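Local coordinates for transcriptional activator, putative (PDB 1RTW), which is of unestablished function, is named a putative transcriptional activator and belongs to the all-helical TENA/THI-4/PQQC family, at residues W14-P19 against F197-W202; H20-E25 against E134-V139; W39-Y44 against G96-R101; L125-K130 against E193-E198. All blocks are in the same frame, centred on the assembly; numbering follows the deposited sequence.

Contact 1: residues W14-P19 against F197-W202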
# COMPACT_ATOMS: atom_id res chain seq x y z
N TRP B 14 -21.12 -19.51 -11.54
CA TRP B 14 -21.41 -20.14 -10.25
C TRP B 14 -22.04 -21.52 -10.41
O TRP B 14 -21.78 -22.42 -9.62
CB TRP B 14 -22.31 -19.24 -9.39
CG TRP B 14 -21.55 -18.10 -8.76
CD1 TRP B 14 -20.66 -17.27 -9.39
CD2 TRP B 14 -21.59 -17.69 -7.39
NE1 TRP B 14 -20.13 -16.38 -8.49
CE2 TRP B 14 -20.68 -16.63 -7.25
CE3 TRP B 14 -22.29 -18.14 -6.26
CZ2 TRP B 14 -20.46 -15.98 -6.03
CZ3 TRP B 14 -22.07 -17.50 -5.05
CH2 TRP B 14 -21.16 -16.43 -4.94
N ARG B 15 -22.86 -21.68 -11.46
CA ARG B 15 -23.52 -22.95 -11.72
C ARG B 15 -22.46 -24.04 -11.93
O ARG B 15 -22.68 -25.19 -11.57
CB ARG B 15 -24.42 -22.86 -12.96
CG ARG B 15 -25.54 -23.88 -12.99
CD ARG B 15 -26.25 -23.91 -14.33
NE ARG B 15 -26.77 -22.60 -14.72
CZ ARG B 15 -26.40 -21.95 -15.82
NH1 ARG B 15 -25.49 -22.47 -16.63
NH2 ARG B 15 -26.92 -20.76 -16.10
N ARG B 16 -21.32 -23.64 -12.49
CA ARG B 16 -20.22 -24.57 -12.73
C ARG B 16 -19.63 -25.12 -11.42
O ARG B 16 -19.03 -26.20 -11.43
CB ARG B 16 -19.14 -23.95 -13.62
CG ARG B 16 -19.51 -23.82 -15.11
CD ARG B 16 -18.37 -23.17 -15.89
NE ARG B 16 -18.68 -22.98 -17.31
CZ ARG B 16 -17.93 -22.25 -18.14
NH1 ARG B 16 -16.82 -21.65 -17.69
NH2 ARG B 16 -18.27 -22.12 -19.42
N PHE B 17 -19.78 -24.40 -10.31
CA PHE B 17 -19.29 -24.94 -9.03
C PHE B 17 -20.40 -25.28 -8.03
O PHE B 17 -20.14 -25.63 -6.88
CB PHE B 17 -18.16 -24.09 -8.40
CG PHE B 17 -18.57 -22.71 -7.96
CD1 PHE B 17 -19.22 -22.51 -6.74
CD2 PHE B 17 -18.20 -21.58 -8.70
CE1 PHE B 17 -19.48 -21.22 -6.26
CE2 PHE B 17 -18.45 -20.29 -8.24
CZ PHE B 17 -19.09 -20.11 -7.02
N LEU B 18 -21.63 -25.27 -8.52
CA LEU B 18 -22.79 -25.60 -7.70
C LEU B 18 -23.59 -26.70 -8.39
O LEU B 18 -24.69 -26.45 -8.91
CB LEU B 18 -23.66 -24.36 -7.48
CG LEU B 18 -23.03 -23.21 -6.69
CD1 LEU B 18 -23.88 -21.95 -6.77
CD2 LEU B 18 -22.83 -23.63 -5.25
N PRO B 19 -23.08 -27.95 -8.38
CA PRO B 19 -21.83 -28.37 -7.76
C PRO B 19 -20.66 -28.58 -8.73
O PRO B 19 -20.85 -28.73 -9.94
CB PRO B 19 -22.22 -29.71 -7.17
CG PRO B 19 -23.01 -30.29 -8.34
CD PRO B 19 -23.86 -29.12 -8.82
N PHE B 197 -12.03 -17.32 -10.43
CA PHE B 197 -10.99 -17.85 -9.55
C PHE B 197 -11.56 -18.91 -8.62
O PHE B 197 -10.92 -19.93 -8.39
CB PHE B 197 -10.34 -16.72 -8.75
CG PHE B 197 -9.18 -16.07 -9.46
CD1 PHE B 197 -8.11 -16.83 -9.91
CD2 PHE B 197 -9.15 -14.70 -9.64
CE1 PHE B 197 -7.01 -16.23 -10.53
CE2 PHE B 197 -8.06 -14.09 -10.25
CZ PHE B 197 -6.99 -14.86 -10.70
N GLU B 198 -12.76 -18.67 -8.12
CA GLU B 198 -13.44 -19.62 -7.23
C GLU B 198 -13.71 -20.92 -7.98
O GLU B 198 -13.49 -22.02 -7.46
CB GLU B 198 -14.78 -19.04 -6.75
CG GLU B 198 -14.67 -18.07 -5.59
CD GLU B 198 -14.18 -18.74 -4.31
OE1 GLU B 198 -14.69 -19.83 -3.98
OE2 GLU B 198 -13.28 -18.20 -3.64
N LEU B 199 -14.21 -20.79 -9.20
CA LEU B 199 -14.51 -21.95 -10.03
C LEU B 199 -13.26 -22.77 -10.34
O LEU B 199 -13.28 -23.99 -10.31
CB LEU B 199 -15.15 -21.50 -11.34
CG LEU B 199 -15.29 -22.63 -12.38
CD1 LEU B 199 -16.24 -23.70 -11.88
CD2 LEU B 199 -15.76 -22.05 -13.70
N ILE B 200 -12.18 -22.08 -10.66
CA ILE B 200 -10.91 -22.69 -11.00
C ILE B 200 -10.21 -23.35 -9.82
O ILE B 200 -9.55 -24.39 -9.97
CB ILE B 200 -9.98 -21.63 -11.65
CG1 ILE B 200 -10.50 -21.26 -13.04
CG2 ILE B 200 -8.54 -22.13 -11.74
CD1 ILE B 200 -9.80 -20.06 -13.65
N PHE B 201 -10.36 -22.77 -8.64
CA PHE B 201 -9.70 -23.31 -7.46
C PHE B 201 -10.04 -24.77 -7.19
O PHE B 201 -9.17 -25.55 -6.79
CB PHE B 201 -10.01 -22.46 -6.24
CG PHE B 201 -8.96 -22.52 -5.18
CD1 PHE B 201 -8.98 -23.53 -4.21
CD2 PHE B 201 -7.94 -21.57 -5.14
CE1 PHE B 201 -8.01 -23.58 -3.22
CE2 PHE B 201 -6.96 -21.60 -4.15
CZ PHE B 201 -6.99 -22.61 -3.19
N TRP B 202 -11.30 -25.15 -7.42
CA TRP B 202 -11.73 -26.52 -7.18
C TRP B 202 -10.92 -27.54 -8.00
O TRP B 202 -10.68 -28.64 -7.53
CB TRP B 202 -13.22 -26.69 -7.45
CG TRP B 202 -14.10 -25.87 -6.55
CD1 TRP B 202 -14.83 -24.77 -6.91
CD2 TRP B 202 -14.32 -26.06 -5.15
NE1 TRP B 202 -15.49 -24.26 -5.81
CE2 TRP B 202 -15.20 -25.04 -4.72
CE3 TRP B 202 -13.86 -26.99 -4.21
CZ2 TRP B 202 -15.62 -24.92 -3.39
CZ3 TRP B 202 -14.28 -26.87 -2.89
CH2 TRP B 202 -15.16 -25.84 -2.49

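Contact 2: residues H20-E25 against E134-V139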
# COMPACT_ATOMS: atom_id res chain seq x y z
N HIS B 20 -19.46 -28.58 -8.18
CA HIS B 20 -18.26 -28.84 -8.98
C HIS B 20 -17.93 -30.29 -8.67
O HIS B 20 -18.37 -30.81 -7.64
CB HIS B 20 -17.10 -27.94 -8.53
CG HIS B 20 -15.80 -28.25 -9.21
ND1 HIS B 20 -14.93 -29.22 -8.76
CD2 HIS B 20 -15.23 -27.73 -10.32
CE1 HIS B 20 -13.88 -29.28 -9.55
NE2 HIS B 20 -14.04 -28.38 -10.51
N LYS B 21 -17.16 -30.92 -9.55
CA LYS B 21 -16.74 -32.31 -9.39
C LYS B 21 -16.33 -32.61 -7.95
O LYS B 21 -16.80 -33.58 -7.35
CB LYS B 21 -15.58 -32.61 -10.35
CG LYS B 21 -15.07 -34.04 -10.32
CD LYS B 21 -13.82 -34.18 -11.21
CE LYS B 21 -13.25 -35.59 -11.15
NZ LYS B 21 -11.97 -35.70 -11.92
N PHE B 22 -15.52 -31.72 -7.39
CA PHE B 22 -15.03 -31.87 -6.03
C PHE B 22 -16.14 -31.95 -4.99
O PHE B 22 -16.05 -32.73 -4.04
CB PHE B 22 -14.08 -30.72 -5.69
CG PHE B 22 -13.38 -30.87 -4.36
CD1 PHE B 22 -13.92 -30.33 -3.20
CD2 PHE B 22 -12.16 -31.54 -4.29
CE1 PHE B 22 -13.25 -30.44 -1.99
CE2 PHE B 22 -11.48 -31.65 -3.07
CZ PHE B 22 -12.03 -31.10 -1.92
N LEU B 23 -17.20 -31.16 -5.18
CA LEU B 23 -18.33 -31.14 -4.26
C LEU B 23 -19.18 -32.40 -4.36
O LEU B 23 -19.73 -32.85 -3.35
CB LEU B 23 -19.18 -29.88 -4.47
CG LEU B 23 -18.43 -28.54 -4.38
CD1 LEU B 23 -19.40 -27.40 -4.54
CD2 LEU B 23 -17.69 -28.41 -3.06
N ILE B 24 -19.30 -32.95 -5.56
CA ILE B 24 -20.08 -34.17 -5.77
C ILE B 24 -19.40 -35.32 -5.03
O ILE B 24 -20.07 -36.15 -4.40
CB ILE B 24 -20.13 -34.57 -7.26
CG1 ILE B 24 -20.88 -33.52 -8.07
CG2 ILE B 24 -20.78 -35.94 -7.42
CD1 ILE B 24 -20.82 -33.75 -9.57
N GLU B 25 -18.08 -35.34 -5.09
CA GLU B 25 -17.32 -36.40 -4.45
C GLU B 25 -17.33 -36.27 -2.94
O GLU B 25 -17.34 -37.27 -2.23
CB GLU B 25 -15.91 -36.46 -5.01
CG GLU B 25 -15.90 -36.76 -6.50
CD GLU B 25 -14.51 -36.95 -7.08
OE1 GLU B 25 -13.51 -36.78 -6.36
OE2 GLU B 25 -14.44 -37.29 -8.27
N GLU B 134 -22.31 -21.01 -0.37
CA GLU B 134 -23.17 -21.77 -1.28
C GLU B 134 -22.65 -23.17 -1.60
O GLU B 134 -23.40 -24.14 -1.53
CB GLU B 134 -23.38 -20.99 -2.59
CG GLU B 134 -24.21 -19.72 -2.42
CD GLU B 134 -25.60 -19.99 -1.87
OE1 GLU B 134 -26.22 -21.00 -2.25
OE2 GLU B 134 -26.08 -19.18 -1.05
N ALA B 135 -21.35 -23.28 -1.90
CA ALA B 135 -20.73 -24.56 -2.24
C ALA B 135 -20.84 -25.58 -1.12
O ALA B 135 -21.26 -26.71 -1.34
CB ALA B 135 -19.28 -24.36 -2.62
N TRP B 136 -20.46 -25.16 0.08
CA TRP B 136 -20.50 -26.05 1.23
C TRP B 136 -21.94 -26.29 1.70
O TRP B 136 -22.23 -27.30 2.32
CB TRP B 136 -19.60 -25.51 2.34
CG TRP B 136 -18.16 -25.57 1.91
CD1 TRP B 136 -17.41 -24.54 1.42
CD2 TRP B 136 -17.35 -26.74 1.82
NE1 TRP B 136 -16.18 -25.00 1.03
CE2 TRP B 136 -16.11 -26.34 1.26
CE3 TRP B 136 -17.54 -28.09 2.15
CZ2 TRP B 136 -15.07 -27.24 1.02
CZ3 TRP B 136 -16.50 -28.98 1.91
CH2 TRP B 136 -15.28 -28.55 1.36
N LYS B 137 -22.84 -25.37 1.35
CA LYS B 137 -24.24 -25.53 1.70
C LYS B 137 -24.78 -26.64 0.79
O LYS B 137 -25.52 -27.52 1.24
CB LYS B 137 -25.01 -24.23 1.47
CG LYS B 137 -26.30 -24.12 2.27
CD LYS B 137 -26.81 -22.68 2.32
CE LYS B 137 -27.14 -22.14 0.94
NZ LYS B 137 -27.62 -20.73 1.00
N TRP B 138 -24.35 -26.62 -0.47
CA TRP B 138 -24.75 -27.63 -1.43
C TRP B 138 -24.29 -28.99 -0.92
O TRP B 138 -25.04 -29.97 -0.97
CB TRP B 138 -24.13 -27.38 -2.80
CG TRP B 138 -24.63 -28.33 -3.86
CD1 TRP B 138 -25.68 -28.13 -4.71
CD2 TRP B 138 -24.14 -29.65 -4.14
NE1 TRP B 138 -25.88 -29.23 -5.50
CE2 TRP B 138 -24.95 -30.18 -5.17
CE3 TRP B 138 -23.11 -30.43 -3.62
CZ2 TRP B 138 -24.75 -31.47 -5.69
CZ3 TRP B 138 -22.91 -31.71 -4.14
CH2 TRP B 138 -23.73 -32.22 -5.17
N VAL B 139 -23.05 -29.05 -0.46
CA VAL B 139 -22.49 -30.29 0.06
C VAL B 139 -23.28 -30.82 1.26
O VAL B 139 -23.60 -32.00 1.31
CB VAL B 139 -21.01 -30.12 0.43
CG1 VAL B 139 -20.50 -31.35 1.14
CG2 VAL B 139 -20.18 -29.89 -0.83

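Contact 3: residues W39-Y44 against G96-R101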
# COMPACT_ATOMS: atom_id res chain seq x y z
N TRP B 39 -6.24 -30.20 -2.01
CA TRP B 39 -7.14 -29.07 -1.79
C TRP B 39 -6.81 -28.40 -0.46
O TRP B 39 -6.79 -27.18 -0.37
CB TRP B 39 -8.61 -29.49 -1.79
CG TRP B 39 -9.51 -28.39 -1.29
CD1 TRP B 39 -9.97 -27.31 -2.00
CD2 TRP B 39 -9.97 -28.19 0.06
NE1 TRP B 39 -10.67 -26.46 -1.18
CE2 TRP B 39 -10.68 -26.97 0.09
CE3 TRP B 39 -9.83 -28.93 1.25
CZ2 TRP B 39 -11.26 -26.47 1.27
CZ3 TRP B 39 -10.41 -28.42 2.42
CH2 TRP B 39 -11.11 -27.21 2.42
N LEU B 40 -6.54 -29.21 0.56
CA LEU B 40 -6.23 -28.74 1.90
C LEU B 40 -4.99 -27.85 1.93
O LEU B 40 -5.05 -26.72 2.41
CB LEU B 40 -6.02 -29.94 2.84
CG LEU B 40 -5.99 -29.67 4.34
CD1 LEU B 40 -7.39 -29.47 4.85
CD2 LEU B 40 -5.33 -30.83 5.05
N VAL B 41 -3.88 -28.35 1.40
CA VAL B 41 -2.62 -27.60 1.35
C VAL B 41 -2.79 -26.26 0.64
O VAL B 41 -2.29 -25.24 1.10
CB VAL B 41 -1.53 -28.43 0.61
CG1 VAL B 41 -0.29 -27.61 0.39
CG2 VAL B 41 -1.18 -29.69 1.41
N ASN B 42 -3.53 -26.26 -0.46
CA ASN B 42 -3.74 -25.04 -1.22
C ASN B 42 -4.76 -24.09 -0.62
O ASN B 42 -4.59 -22.87 -0.68
CB ASN B 42 -4.08 -25.37 -2.66
CG ASN B 42 -2.88 -25.85 -3.43
OD1 ASN B 42 -2.15 -25.07 -4.04
ND2 ASN B 42 -2.65 -27.16 -3.39
N ASP B 43 -5.82 -24.61 -0.03
CA ASP B 43 -6.79 -23.71 0.56
C ASP B 43 -6.25 -23.09 1.84
O ASP B 43 -6.59 -21.96 2.19
CB ASP B 43 -8.12 -24.41 0.82
CG ASP B 43 -9.29 -23.46 0.76
OD1 ASP B 43 -9.50 -22.85 -0.31
OD2 ASP B 43 -9.99 -23.30 1.77
N TYR B 44 -5.37 -23.81 2.53
CA TYR B 44 -4.76 -23.31 3.76
C TYR B 44 -3.94 -22.07 3.41
O TYR B 44 -3.93 -21.09 4.15
CB TYR B 44 -3.86 -24.39 4.36
CG TYR B 44 -3.14 -23.96 5.61
CD1 TYR B 44 -3.85 -23.66 6.77
CD2 TYR B 44 -1.75 -23.88 5.64
CE1 TYR B 44 -3.18 -23.31 7.94
CE2 TYR B 44 -1.08 -23.53 6.80
CZ TYR B 44 -1.80 -23.25 7.95
OH TYR B 44 -1.13 -22.92 9.10
N GLY B 96 4.11 -27.75 1.81
CA GLY B 96 4.45 -28.10 0.44
C GLY B 96 4.35 -27.02 -0.63
O GLY B 96 4.09 -25.84 -0.34
N GLU B 97 4.58 -27.44 -1.87
CA GLU B 97 4.51 -26.55 -3.03
C GLU B 97 3.07 -26.16 -3.30
O GLU B 97 2.16 -27.00 -3.32
CB GLU B 97 5.11 -27.22 -4.26
CG GLU B 97 6.64 -27.33 -4.23
CD GLU B 97 7.32 -25.97 -4.19
OE1 GLU B 97 7.13 -25.18 -5.14
OE2 GLU B 97 8.04 -25.70 -3.20
N ILE B 98 2.87 -24.87 -3.51
CA ILE B 98 1.56 -24.30 -3.77
C ILE B 98 1.24 -24.26 -5.26
O ILE B 98 2.10 -23.93 -6.08
CB ILE B 98 1.49 -22.87 -3.19
CG1 ILE B 98 1.80 -22.90 -1.68
CG2 ILE B 98 0.15 -22.23 -3.49
CD1 ILE B 98 0.87 -23.78 -0.86
N ASP B 99 0.01 -24.60 -5.60
CA ASP B 99 -0.45 -24.59 -6.98
C ASP B 99 -0.48 -23.18 -7.60
O ASP B 99 -0.89 -22.21 -6.95
CB ASP B 99 -1.84 -25.22 -7.07
CG ASP B 99 -2.29 -25.41 -8.49
OD1 ASP B 99 -2.24 -26.56 -8.99
OD2 ASP B 99 -2.67 -24.42 -9.13
N TRP B 100 -0.13 -23.09 -8.88
CA TRP B 100 -0.11 -21.82 -9.61
C TRP B 100 -1.45 -21.08 -9.62
O TRP B 100 -1.48 -19.85 -9.54
CB TRP B 100 0.42 -22.01 -11.05
CG TRP B 100 -0.49 -22.78 -11.97
CD1 TRP B 100 -1.43 -22.25 -12.82
CD2 TRP B 100 -0.53 -24.20 -12.17
NE1 TRP B 100 -2.05 -23.25 -13.52
CE2 TRP B 100 -1.52 -24.46 -13.15
CE3 TRP B 100 0.18 -25.28 -11.62
CZ2 TRP B 100 -1.82 -25.75 -13.59
CZ3 TRP B 100 -0.12 -26.57 -12.05
CH2 TRP B 100 -1.11 -26.79 -13.03
N ARG B 101 -2.55 -21.82 -9.72
CA ARG B 101 -3.88 -21.22 -9.70
C ARG B 101 -4.14 -20.54 -8.36
O ARG B 101 -4.78 -19.49 -8.29
CB ARG B 101 -4.97 -22.27 -9.95
CG ARG B 101 -5.04 -22.84 -11.37
CD ARG B 101 -4.43 -24.23 -11.42
NE ARG B 101 -5.30 -25.19 -12.08
CZ ARG B 101 -5.26 -26.50 -11.87
NH1 ARG B 101 -4.38 -27.02 -11.02
NH2 ARG B 101 -6.11 -27.29 -12.50

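Contact 4: residues L125-K130 against E193-E198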
# COMPACT_ATOMS: atom_id res chain seq x y z
N LEU B 125 -14.56 -9.46 -1.32
CA LEU B 125 -14.77 -10.16 -0.07
C LEU B 125 -16.10 -10.90 -0.10
O LEU B 125 -16.14 -12.10 0.15
CB LEU B 125 -14.75 -9.18 1.11
CG LEU B 125 -15.09 -9.81 2.47
CD1 LEU B 125 -14.00 -10.80 2.87
CD2 LEU B 125 -15.22 -8.74 3.50
N TYR B 126 -17.17 -10.19 -0.44
CA TYR B 126 -18.50 -10.77 -0.53
C TYR B 126 -18.51 -12.01 -1.40
O TYR B 126 -18.96 -13.07 -0.99
CB TYR B 126 -19.51 -9.76 -1.10
CG TYR B 126 -20.90 -10.35 -1.29
CD1 TYR B 126 -21.57 -10.96 -0.24
CD2 TYR B 126 -21.52 -10.33 -2.54
CE1 TYR B 126 -22.82 -11.52 -0.41
CE2 TYR B 126 -22.78 -10.89 -2.73
CZ TYR B 126 -23.42 -11.49 -1.66
OH TYR B 126 -24.66 -12.07 -1.82
N CYS B 127 -18.01 -11.84 -2.62
CA CYS B 127 -17.94 -12.92 -3.59
C CYS B 127 -17.28 -14.18 -3.03
O CYS B 127 -17.84 -15.26 -3.08
CB CYS B 127 -17.22 -12.43 -4.84
SG CYS B 127 -17.14 -13.61 -6.19
N GLU B 128 -16.07 -14.03 -2.48
CA GLU B 128 -15.32 -15.14 -1.90
C GLU B 128 -16.06 -15.86 -0.76
O GLU B 128 -15.99 -17.08 -0.64
CB GLU B 128 -13.98 -14.61 -1.37
CG GLU B 128 -13.42 -15.37 -0.15
CD GLU B 128 -12.72 -14.47 0.86
OE1 GLU B 128 -12.77 -13.24 0.74
OE2 GLU B 128 -12.09 -14.99 1.79
N GLU B 129 -16.69 -15.09 0.13
CA GLU B 129 -17.40 -15.69 1.25
C GLU B 129 -18.71 -16.31 0.82
O GLU B 129 -19.04 -17.42 1.22
CB GLU B 129 -17.64 -14.66 2.37
CG GLU B 129 -16.39 -13.92 2.85
CD GLU B 129 -15.34 -14.83 3.49
OE1 GLU B 129 -15.12 -15.93 2.96
OE2 GLU B 129 -14.72 -14.46 4.50
N LYS B 130 -19.45 -15.59 -0.02
CA LYS B 130 -20.73 -16.05 -0.52
C LYS B 130 -20.56 -17.31 -1.38
O LYS B 130 -21.38 -18.23 -1.32
CB LYS B 130 -21.40 -14.92 -1.31
CG LYS B 130 -22.70 -15.29 -1.99
CD LYS B 130 -23.79 -15.60 -1.01
CE LYS B 130 -25.10 -15.85 -1.73
NZ LYS B 130 -26.15 -16.32 -0.79
N GLU B 193 -14.34 -11.64 -11.96
CA GLU B 193 -13.01 -12.21 -11.92
C GLU B 193 -12.83 -13.11 -10.70
O GLU B 193 -12.28 -14.21 -10.82
CB GLU B 193 -11.96 -11.09 -11.97
CG GLU B 193 -10.54 -11.53 -12.31
CD GLU B 193 -10.37 -12.08 -13.73
OE1 GLU B 193 -9.28 -12.63 -14.02
OE2 GLU B 193 -11.30 -11.96 -14.56
N VAL B 194 -13.33 -12.69 -9.54
CA VAL B 194 -13.20 -13.51 -8.34
C VAL B 194 -14.01 -14.80 -8.51
O VAL B 194 -13.59 -15.87 -8.06
CB VAL B 194 -13.61 -12.75 -7.03
CG1 VAL B 194 -13.58 -13.70 -5.82
CG2 VAL B 194 -12.67 -11.60 -6.79
N SER B 195 -15.12 -14.69 -9.24
CA SER B 195 -15.99 -15.84 -9.52
C SER B 195 -15.25 -16.91 -10.31
O SER B 195 -15.34 -18.10 -10.00
CB SER B 195 -17.23 -15.40 -10.30
OG SER B 195 -18.11 -14.65 -9.48
N LYS B 196 -14.51 -16.48 -11.32
CA LYS B 196 -13.72 -17.38 -12.16
C LYS B 196 -12.63 -18.08 -11.34
O LYS B 196 -12.35 -19.26 -11.53
CB LYS B 196 -13.07 -16.60 -13.31
CG LYS B 196 -14.05 -16.10 -14.36
CD LYS B 196 -13.36 -15.32 -15.47
CE LYS B 196 -14.39 -14.71 -16.44
NZ LYS B 196 -13.77 -13.93 -17.56
N PHE B 197 -12.03 -17.32 -10.43
CA PHE B 197 -10.99 -17.85 -9.55
C PHE B 197 -11.56 -18.91 -8.62
O PHE B 197 -10.92 -19.93 -8.39
CB PHE B 197 -10.34 -16.72 -8.75
CG PHE B 197 -9.18 -16.07 -9.46
CD1 PHE B 197 -8.11 -16.83 -9.91
CD2 PHE B 197 -9.15 -14.70 -9.64
CE1 PHE B 197 -7.01 -16.23 -10.53
CE2 PHE B 197 -8.06 -14.09 -10.25
CZ PHE B 197 -6.99 -14.86 -10.70
N GLU B 198 -12.76 -18.67 -8.12
CA GLU B 198 -13.44 -19.62 -7.23
C GLU B 198 -13.71 -20.92 -7.98
O GLU B 198 -13.49 -22.02 -7.46
CB GLU B 198 -14.78 -19.04 -6.75
CG GLU B 198 -14.67 -18.07 -5.59
CD GLU B 198 -14.18 -18.74 -4.31
OE1 GLU B 198 -14.69 -19.83 -3.98
OE2 GLU B 198 -13.28 -18.20 -3.64

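Contact 1: residues W14-P19 against F197-W202
F17 and L199 carry most of this contact, with R16 and W202 beside them. F17 lies in the turn that follows helix 11-15, and L199 lies near the end of helix 181-201. Their CA atoms are the closest pair, 5.7 Å apart. The F17 ring reaches over the backbone of the helix. Its CD2 lies 3.9 Å from L199 CA, and CE2 comes near CB of E198. The first torsion of F17 sets CG between its own backbone N and carbonyl carbon (chi1 66°), which swings the ring toward L199 and E198. F17 CB lies 3.7 Å from CD1 of the W202 indole. The two rings meet obliquely, with planes 37° apart.

L199 sends its two methyls toward R16. CD1 touches CB of R16 at 3.4 Å and also packs near the backbone N of F17. CD2 lies 3.6 Å from CD of R16, partway along the extended arm. It also sits at the edge of the guanidinium, near its plane. R16 thus covers the leucine with the aliphatic part of its chain, on the exposed side of the contact. F17 and W202 are buried.

A type I beta turn from R15 to L18 presents F17. The turn's own bond, L18 N to R15 O, is weak; F17 N also bonds to W14 O, at 2.9 Å. No hydrogen bond crosses between the segments. The W202 ring also meets the rings of H20, F22 and Y132. The contact joins an N-terminal turn to the last long helix by apolar packing, within the helical bundle of the TENA/THI-4/PQQC fold.

Contact 2: residues H20-E25 against E134-V139
L23 of helix 21-28 is the main bump, and A135, W138 and V139 of helix 118-142 form the hollow that takes it. This is helix-to-helix packing in the all-helical TENA/THI-4/PQQC fold. The short axes run in roughly the same direction, 32° apart, and approach to 9.7 Å. The hollow is built from residues of neighbouring turns. A135 gives a shallow floor, and CD1 of L23 rests on its CB at 3.6 Å. The other methyl, CD2, meets CG2 of V139 at 3.7 Å. These two side chains cross at about a right angle. The indole of W138 makes the third wall.

In L23, CG lies beside the backbone N (chi1 -55°), and chi2 of -177° then turns CD1 to A135 and CD2 to V139. I24 fills the next position less closely. Its CG1 is 4.3 Å from CH2 of W138. On the other flank F22 meets W136, whose CH2 lies at the edge of the phenyl ring, near its plane. W136 also packs on W156, while F22 touches W39 and W202, so this flank runs on into an aromatic cluster.

H20 caps the start of helix 21-28. Its ND1 accepts from F22 N, 2.9 Å away, and NE2 bonds to D203. No hydrogen bond crosses between the two segments. W138 turns the edge of its six-membered ring to the backbone of L23, with CZ3 3.5 Å from L23 O.

Contact 3: residues W39-Y44 against G96-R101
N42 and D99 make the tight part of this contact, where helix 33-60 meets the loop leading into helix 100-115. The loop ends in an N-cap: D99 stands right before the helix, within the all-helical TENA/THI-4/PQQC fold. N42 receives the backbone N-H of D99 on its side-chain oxygen. D99 N lies 2.7 Å from N42 OD1, and the angle at hydrogen is 159°. The donor lies in the carbonyl plane of the amide. The other end of the amide is fixed too, because ND2 bonds back to K38 O one turn earlier. Together these bonds settle which way round the amide sits. N42 sets CG anti to its carbonyl carbon (chi1 -73°), which carries the amide across to the loop. Its OD1 also has CG2 of I98 beside it at 3.7 Å. F201 and I204 pack on N42 and add to its burial.

The looser part lies toward G96 and E97. Here V41 and I98 meet through single methyls. CD1 of I98 lies 4.2 Å from V41 CG1, and 4.0 Å from V41 O. V41 CG1 only approaches the carbonyl of E97. G96 and E97 are exposed, and the E97 side chain starts away from the helix. This side opens to solvent.

D99 also holds R101 by a salt bridge, and R101 packs on D203 and I200. R101 NH1 meets D99 OD1 at 3.0 Å, on the syn side but 30° out of the carboxylate plane, with the oxygen in the guanidinium plane.

Contact 4: residues L125-K130 against E193-E198
Helix 118-142 and helix 181-201 run in roughly the same direction here, their short axes 28° apart and 9.4 Å from each other at closest approach. C127 and V194 face one another, with CA atoms 6.7 Å apart. C127 places SG anti to its backbone N (chi1 -176°), and the sulfur is directed at helix 181-201. SG touches CG1 of V194 at 3.6 Å. The same methyl also lies 4.2 Å from E128 N, so V194 covers both the cysteine and the backbone beside it.

S195 comes to the sulfur from the next position. Its OG is 3.6 Å from SG, a packing distance here. The hydroxyl has its polar partners elsewhere, in F191 O and W14 NE1. The indole of W14 thereby joins helix 11-15 to this buried core of the TENA/THI-4/PQQC helical bundle. V194 packs further on Y105 and Y108 of helix 100-115.

One turn along, the carboxylate of E198 approaches E128. Its OE2 is 4.1 Å from E128 CA, and it is hydrogen-bonded to Y105 OH. E128 turns its own acid group the other way, toward a bound phosphate ion, probably from the crystallisation liquor; the modelled approach is too close to define the interaction. The two carboxylates stay apart, with E128 OE2 6.4 Å from E198 OE2.

In the fold
From the N terminus, the chain enters contact 1 at 14-19 and contact 2 at 20-25, with the turn of the first leading straight into helix 21-28 of the second. Contact 3 closes first: helix 33-60 meets the loop at 96-101. The span of contact 3 lies wholly within that of contact 2, which closes at 134-139. Both lie within the span of contact 1, which closes last, at 197-202. Contact 4 starts at 125-130 and ends at 193-198, so it crosses contact 2 and follows contact 3. Contacts 1 and 4 share F197 and E198 of helix 181-201. Contacts 2 and 4 share helix 118-142. Aromatic side chains, among them F22, W39 and W202, join contacts 1, 2 and 3.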